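Long-range contact in autophagy-related protein 9 (Schizosaccharomyces pombe, PDB 7D0I), which scrambles phospholipids between the two membrane leaflets as a homotrimer, supplying membrane for the growing autophagosome: residues I361-L366 with P618-F623. The protein carries 1 engineered substitution. Numbering follows the deposited sequence.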
loop_
_atom_site.group_PDB
_atom_site.type_symbol
_atom_site.label_atom_id
_atom_site.label_comp_id
_atom_site.label_asym_id
_atom_site.label_seq_id
_atom_site.Cartn_x
_atom_site.Cartn_y
_atom_site.Cartn_z
ATOM N N ILE A 361 -32.976 -30.173 -16.243
ATOM C CA ILE A 361 -32.217 -30.891 -17.253
ATOM C C ILE A 361 -31.670 -32.204 -16.701
ATOM O O ILE A 361 -30.683 -32.722 -17.211
ATOM C CB ILE A 361 -31.091 -30.026 -17.832
ATOM C CG1 ILE A 361 -30.212 -29.491 -16.710
ATOM C CG2 ILE A 361 -31.658 -28.895 -18.656
ATOM C CD1 ILE A 361 -29.048 -28.707 -17.192
ATOM N N GLU A 362 -32.292 -32.743 -15.663
ATOM C CA GLU A 362 -31.847 -33.983 -15.052
ATOM C C GLU A 362 -32.632 -35.145 -15.639
ATOM O O GLU A 362 -33.865 -35.119 -15.657
ATOM C CB GLU A 362 -32.025 -33.934 -13.538
ATOM C CG GLU A 362 -31.432 -35.118 -12.820
ATOM C CD GLU A 362 -31.172 -34.831 -11.364
ATOM O OE1 GLU A 362 -31.710 -33.828 -10.853
ATOM O OE2 GLU A 362 -30.423 -35.603 -10.733
ATOM N N LEU A 363 -31.921 -36.152 -16.122
ATOM C CA LEU A 363 -32.580 -37.274 -16.762
ATOM C C LEU A 363 -33.452 -38.017 -15.753
ATOM O O LEU A 363 -33.077 -38.140 -14.583
ATOM C CB LEU A 363 -31.553 -38.220 -17.374
ATOM C CG LEU A 363 -30.793 -37.609 -18.545
ATOM C CD1 LEU A 363 -29.669 -38.518 -18.971
ATOM C CD2 LEU A 363 -31.746 -37.362 -19.692
ATOM N N PRO A 364 -34.618 -38.508 -16.168
ATOM C CA PRO A 364 -35.518 -39.151 -15.198
ATOM C C PRO A 364 -34.950 -40.417 -14.585
ATOM O O PRO A 364 -35.146 -40.662 -13.387
ATOM C CB PRO A 364 -36.773 -39.439 -16.034
ATOM C CG PRO A 364 -36.705 -38.477 -17.170
ATOM C CD PRO A 364 -35.253 -38.341 -17.483
ATOM N N LEU A 365 -34.246 -41.232 -15.366
ATOM C CA LEU A 365 -33.753 -42.515 -14.882
ATOM C C LEU A 365 -32.265 -42.488 -14.551
ATOM O O LEU A 365 -31.869 -42.889 -13.455
ATOM C CB LEU A 365 -34.038 -43.611 -15.915
ATOM C CG LEU A 365 -33.794 -45.038 -15.433
ATOM C CD1 LEU A 365 -34.716 -45.356 -14.272
ATOM C CD2 LEU A 365 -33.984 -46.035 -16.562
ATOM N N LEU A 366 -31.434 -42.020 -15.482
ATOM C CA LEU A 366 -29.996 -42.006 -15.256
ATOM C C LEU A 366 -29.595 -41.063 -14.128
ATOM O O LEU A 366 -28.508 -41.225 -13.565
ATOM C CB LEU A 366 -29.279 -41.621 -16.550
ATOM C CG LEU A 366 -27.934 -42.279 -16.852
ATOM C CD1 LEU A 366 -27.725 -42.335 -18.351
ATOM C CD2 LEU A 366 -26.797 -41.529 -16.188
ATOM N N PRO A 618 -34.672 -35.828 -26.511
ATOM C CA PRO A 618 -36.124 -36.009 -26.622
ATOM C C PRO A 618 -36.772 -36.485 -25.340
ATOM O O PRO A 618 -37.930 -36.141 -25.081
ATOM C CB PRO A 618 -36.256 -37.037 -27.747
ATOM C CG PRO A 618 -35.115 -36.740 -28.609
ATOM C CD PRO A 618 -33.990 -36.425 -27.673
ATOM N N VAL A 619 -36.058 -37.251 -24.515
ATOM C CA VAL A 619 -36.593 -37.624 -23.208
ATOM C C VAL A 619 -36.891 -36.378 -22.387
ATOM O O VAL A 619 -37.958 -36.254 -21.774
ATOM C CB VAL A 619 -35.618 -38.562 -22.477
ATOM C CG1 VAL A 619 -35.970 -38.639 -21.013
ATOM C CG2 VAL A 619 -35.658 -39.935 -23.103
ATOM N N LEU A 620 -35.958 -35.426 -22.380
ATOM C CA LEU A 620 -36.194 -34.162 -21.693
ATOM C C LEU A 620 -37.362 -33.413 -22.312
ATOM O O LEU A 620 -38.301 -33.016 -21.615
ATOM C CB LEU A 620 -34.932 -33.302 -21.730
ATOM C CG LEU A 620 -33.713 -33.784 -20.956
ATOM C CD1 LEU A 620 -32.579 -32.815 -21.144
ATOM C CD2 LEU A 620 -34.040 -33.920 -19.496
ATOM N N LEU A 621 -37.327 -33.220 -23.628
ATOM C CA LEU A 621 -38.359 -32.437 -24.295
ATOM C C LEU A 621 -39.735 -33.069 -24.209
ATOM O O LEU A 621 -40.722 -32.393 -24.506
ATOM C CB LEU A 621 -37.986 -32.227 -25.760
ATOM C CG LEU A 621 -36.761 -31.353 -26.002
ATOM C CD1 LEU A 621 -36.220 -31.594 -27.384
ATOM C CD2 LEU A 621 -37.125 -29.903 -25.833
ATOM N N PHE A 622 -39.832 -34.340 -23.830
ATOM C CA PHE A 622 -41.129 -34.983 -23.684
ATOM C C PHE A 622 -41.587 -35.113 -22.243
ATOM O O PHE A 622 -42.795 -35.070 -21.990
ATOM C CB PHE A 622 -41.108 -36.378 -24.309
ATOM C CG PHE A 622 -41.243 -36.380 -25.798
ATOM C CD1 PHE A 622 -42.103 -35.508 -26.427
ATOM C CD2 PHE A 622 -40.510 -37.260 -26.567
ATOM C CE1 PHE A 622 -42.228 -35.512 -27.797
ATOM C CE2 PHE A 622 -40.632 -37.266 -27.935
ATOM C CZ PHE A 622 -41.492 -36.391 -28.550
ATOM N N PHE A 623 -40.679 -35.269 -21.291
ATOM C CA PHE A 623 -41.111 -35.637 -19.949
ATOM C C PHE A 623 -40.722 -34.642 -18.871
ATOM O O PHE A 623 -41.523 -34.388 -17.970
ATOM C CB PHE A 623 -40.563 -37.022 -19.596
ATOM C CG PHE A 623 -40.942 -38.080 -20.589
ATOM C CD1 PHE A 623 -40.006 -38.590 -21.469
ATOM C CD2 PHE A 623 -42.241 -38.548 -20.660
ATOM C CE1 PHE A 623 -40.355 -39.555 -22.386
ATOM C CE2 PHE A 623 -42.595 -39.511 -21.575
ATOM C CZ PHE A 623 -41.651 -40.014 -22.440
#
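Pro-364 and Val-619 touch beside the ring of Phe-623, which itself lies outside the contact: CB of Phe-622 sits over one face near the ring's margin, 3.7 Å from its plane, and the ring turns off from the loop. The Phe-622 ring instead meets Phe-420 of helix 412-425. Across the contact the pyrrolidine of Pro-364 meets Val-619, its CD lying 3.6 Å from CG1, with the two side chains crossing obliquely. That methyl stands anti to the backbone N of Val-619 (chi1 164°) and also touches CG of the proline. Deeper in, Leu-620 carries the larger share, sending CD2 to the loop backbone, 4.0 Å from C of Ile-361 and equally far from O of Glu-362. The same methyl meets CD2 of Leu-363 at 4.1 Å, the two leucines crossing at about a right angle; Ile-370 touches both of them. Helix 603-624, probably intramembrane, is kinked at 618-619 and makes a wider pi-type turn at 620-623; the connection between helices 345-355 and 373-382, probably on the cytoplasmic side, lies against this part of it. No hydrogen bond joins the segments and only 232 Å² is buried; between these two segments the contact is therefore modest and mainly van der Waals, apolar except where a Leu-620 methyl lies against the loop backbone.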